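Long-range contact in hypothetical protein BACOVA_04980 (Bacteroides ovatus, PDB 3UFI), which is probably a fimbrial subunit of the FimA type, serving as a building block of cell-surface pili that take part in adhesion: residues T97-Y102 with F139-G144. Residues are numbered along the deposited sequence; the frame is centred on the assembly and turned at random. Where two conformers were deposited one is given.
Sequences TLNAYY and FAQATG
Leu98 and Ala100 pair with Ala142 and Ala140 as neighbouring antiparallel strands in a sheet of the fimbrillin-like fold, where strand 95-102 lies between strands 43-51 and 138-146. Both pairs are hydrogen-bonded: Ala142 N reaches Leu98 O at 2.8 Å and Ala100 N reaches Ala140 O at 2.9 Å, each bond with a reciprocal partner. Between them, Asn99 faces Gln141 in a non-hydrogen-bonded pair, where Asn99 CA lies 3.3 Å from Ala140 O in a CA-H...O contact. Leu98, Ala100 and Ala140 form one face, packed on Phe153 and Phe155 of strand 150-156. The face of Asn99, Gln141, Tyr101 and Phe139 is more polar. There, in the conformer given for Asn99, Gln141 NE2 donates to Asn99 OD1 at 2.7 Å, in the carbonyl plane, the two amides side by side and only 21° apart, while Asn99 ND2 hydrogen-bonds to Glu49 OE1. With chi1 at 173°, Phe139 sends its ring along the neighbouring strand: CD1 lies 3.6 Å from Ala100 O, met obliquely, and CZ 3.9 Å from Asn99 OD1. Losing this ring to an alanine at Phe139 is likely to open a gap beside Ala100 O and Asn99. The result is a backbone ladder with one nonpolar face and, on the other, an amide pair that in this conformer can extend to the Glu49 carboxylate on strand 43-51.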
ATOM      1  N   THR A  97     -18.296  13.508  -5.873  1.00 32.26           N
ATOM      2  CA  THR A  97     -17.459  12.707  -5.008  1.00 31.02           C
ATOM      3  C   THR A  97     -16.706  11.750  -5.912  1.00 32.18           C
ATOM      4  O   THR A  97     -17.315  11.077  -6.740  1.00 30.44           O
ATOM      5  CB  THR A  97     -18.234  11.988  -3.909  1.00 37.04           C
ATOM      6  OG1 THR A  97     -18.894  12.960  -3.107  1.00 38.89           O
ATOM      7  CG2 THR A  97     -17.318  11.129  -3.030  1.00 30.85           C
ATOM      8  N   LEU A  98     -15.381  11.715  -5.774  1.00 28.90           N
ATOM      9  CA  LEU A  98     -14.532  10.825  -6.564  1.00 28.33           C
ATOM     10  C   LEU A  98     -13.663  10.008  -5.662  1.00 32.25           C
ATOM     11  O   LEU A  98     -13.206  10.511  -4.641  1.00 33.38           O
ATOM     12  CB  LEU A  98     -13.622  11.631  -7.535  1.00 27.58           C
ATOM     13  CG  LEU A  98     -14.153  11.960  -8.937  1.00 29.97           C
ATOM     14  CD1 LEU A  98     -15.320  12.962  -8.888  1.00 28.51           C
ATOM     15  CD2 LEU A  98     -13.040  12.544  -9.797  1.00 30.19           C
ATOM     16  N   ASN A  99     -13.412   8.756  -6.034  1.00 28.69           N
ATOM     17  CA  ASN A  99     -12.544   7.818  -5.308  0.50 27.92           C
ATOM     18  C   ASN A  99     -11.379   7.461  -6.173  1.00 30.48           C
ATOM     19  O   ASN A  99     -11.532   7.456  -7.397  1.00 29.28           O
ATOM     20  CB  ASN A  99     -13.277   6.508  -4.938  0.50 27.51           C
ATOM     21  CG  ASN A  99     -14.520   6.649  -4.126  0.50 41.51           C
ATOM     22  OD1 ASN A  99     -14.570   7.372  -3.132  0.50 34.60           O
ATOM     23  ND2 ASN A  99     -15.537   5.903  -4.510  0.50 35.99           N
ATOM     24  N   ALA A 100     -10.243   7.125  -5.589  1.00 27.28           N
ATOM     25  CA  ALA A 100      -9.117   6.685  -6.388  1.00 26.43           C
ATOM     26  C   ALA A 100      -8.328   5.652  -5.610  1.00 27.87           C
ATOM     27  O   ALA A 100      -8.406   5.615  -4.387  1.00 25.68           O
ATOM     28  CB  ALA A 100      -8.244   7.874  -6.792  1.00 26.68           C
ATOM     29  N   TYR A 101      -7.608   4.771  -6.320  1.00 26.45           N
ATOM     30  CA  TYR A 101      -6.806   3.756  -5.644  1.00 25.21           C
ATOM     31  C   TYR A 101      -5.576   3.460  -6.469  1.00 29.62           C
ATOM     32  O   TYR A 101      -5.549   3.729  -7.656  1.00 29.75           O
ATOM     33  CB  TYR A 101      -7.632   2.473  -5.391  1.00 24.81           C
ATOM     34  CG  TYR A 101      -7.786   1.648  -6.647  1.00 24.80           C
ATOM     35  CD1 TYR A 101      -8.786   1.938  -7.578  1.00 24.94           C
ATOM     36  CD2 TYR A 101      -6.877   0.635  -6.956  1.00 24.49           C
ATOM     37  CE1 TYR A 101      -8.891   1.225  -8.764  1.00 24.06           C
ATOM     38  CE2 TYR A 101      -6.972  -0.079  -8.150  1.00 25.30           C
ATOM     39  CZ  TYR A 101      -7.980   0.221  -9.051  1.00 30.06           C
ATOM     40  OH  TYR A 101      -8.076  -0.474 -10.233  1.00 27.07           O
ATOM     41  N   TYR A 102      -4.573   2.893  -5.831  1.00 26.66           N
ATOM     42  CA  TYR A 102      -3.318   2.442  -6.418  1.00 24.75           C
ATOM     43  C   TYR A 102      -3.035   1.042  -5.857  1.00 27.99           C
ATOM     44  O   TYR A 102      -3.342   0.834  -4.692  1.00 29.03           O
ATOM     45  CB  TYR A 102      -2.176   3.435  -6.061  1.00 24.18           C
ATOM     46  CG  TYR A 102      -0.783   2.885  -6.302  1.00 24.19           C
ATOM     47  CD1 TYR A 102      -0.156   2.070  -5.354  1.00 25.61           C
ATOM     48  CD2 TYR A 102      -0.108   3.132  -7.500  1.00 23.34           C
ATOM     49  CE1 TYR A 102       1.086   1.491  -5.604  1.00 24.45           C
ATOM     50  CE2 TYR A 102       1.139   2.558  -7.757  1.00 23.13           C
ATOM     51  CZ  TYR A 102       1.723   1.731  -6.812  1.00 30.62           C
ATOM     52  OH  TYR A 102       2.959   1.188  -7.040  1.00 33.33           O
ATOM     53  N   PHE A 139      -5.635   4.376  -1.068  1.00 26.17           N
ATOM     54  CA  PHE A 139      -6.999   4.795  -1.363  1.00 24.28           C
ATOM     55  C   PHE A 139      -7.154   6.271  -1.081  1.00 27.59           C
ATOM     56  O   PHE A 139      -6.548   6.784  -0.145  1.00 28.48           O
ATOM     57  CB  PHE A 139      -8.020   3.980  -0.551  1.00 25.36           C
ATOM     58  CG  PHE A 139      -9.456   4.454  -0.673  1.00 26.29           C
ATOM     59  CD1 PHE A 139     -10.255   4.042  -1.739  1.00 27.10           C
ATOM     60  CD2 PHE A 139     -10.001   5.336   0.265  1.00 26.41           C
ATOM     61  CE1 PHE A 139     -11.579   4.485  -1.853  1.00 27.68           C
ATOM     62  CE2 PHE A 139     -11.320   5.774   0.152  1.00 28.06           C
ATOM     63  CZ  PHE A 139     -12.101   5.349  -0.907  1.00 26.56           C
ATOM     64  N   ALA A 140      -8.016   6.952  -1.861  1.00 24.93           N
ATOM     65  CA  ALA A 140      -8.343   8.363  -1.638  1.00 24.14           C
ATOM     66  C   ALA A 140      -9.790   8.610  -1.984  1.00 29.29           C
ATOM     67  O   ALA A 140     -10.349   7.936  -2.831  1.00 28.62           O
ATOM     68  CB  ALA A 140      -7.448   9.263  -2.483  1.00 24.03           C
ATOM     69  N   GLN A 141     -10.405   9.542  -1.305  1.00 28.92           N
ATOM     70  CA  GLN A 141     -11.749   9.979  -1.646  1.00 30.24           C
ATOM     71  C   GLN A 141     -11.760  11.494  -1.571  1.00 33.80           C
ATOM     72  O   GLN A 141     -11.312  12.062  -0.575  1.00 34.78           O
ATOM     73  CB  GLN A 141     -12.843   9.341  -0.786  1.00 32.08           C
ATOM     74  CG  GLN A 141     -14.215   9.903  -1.169  1.00 42.06           C
ATOM     75  CD  GLN A 141     -15.345   9.309  -0.392  1.00 54.51           C
ATOM     76  OE1 GLN A 141     -15.692   9.775   0.700  1.00 52.54           O
ATOM     77  NE2 GLN A 141     -15.967   8.298  -0.969  1.00 43.15           N
ATOM     78  N   ALA A 142     -12.180  12.139  -2.661  1.00 30.24           N
ATOM     79  CA  ALA A 142     -12.281  13.599  -2.766  1.00 29.17           C
ATOM     80  C   ALA A 142     -13.742  14.015  -2.872  1.00 34.74           C
ATOM     81  O   ALA A 142     -14.468  13.525  -3.738  1.00 34.16           O
ATOM     82  CB  ALA A 142     -11.495  14.092  -3.980  1.00 28.56           C
ATOM     83  N   THR A 143     -14.185  14.899  -1.971  1.00 33.06           N
ATOM     84  CA  THR A 143     -15.555  15.434  -1.980  1.00 33.67           C
ATOM     85  C   THR A 143     -15.490  16.888  -2.477  1.00 37.20           C
ATOM     86  O   THR A 143     -14.419  17.487  -2.455  1.00 36.14           O
ATOM     87  CB  THR A 143     -16.195  15.323  -0.598  1.00 40.85           C
ATOM     88  OG1 THR A 143     -15.403  16.076   0.322  1.00 40.89           O
ATOM     89  CG2 THR A 143     -16.329  13.877  -0.123  1.00 39.39           C
ATOM     90  N   GLY A 144     -16.606  17.414  -2.954  1.00 35.45           N
ATOM     91  CA  GLY A 144     -16.696  18.787  -3.450  1.00 35.76           C
ATOM     92  C   GLY A 144     -15.903  19.023  -4.720  1.00 38.23           C
ATOM     93  O   GLY A 144     -15.468  20.142  -4.975  1.00 38.09           O
TER
HETATM   94  O   HOH W   1     -19.177  16.319  -2.697  1.00 52.44           O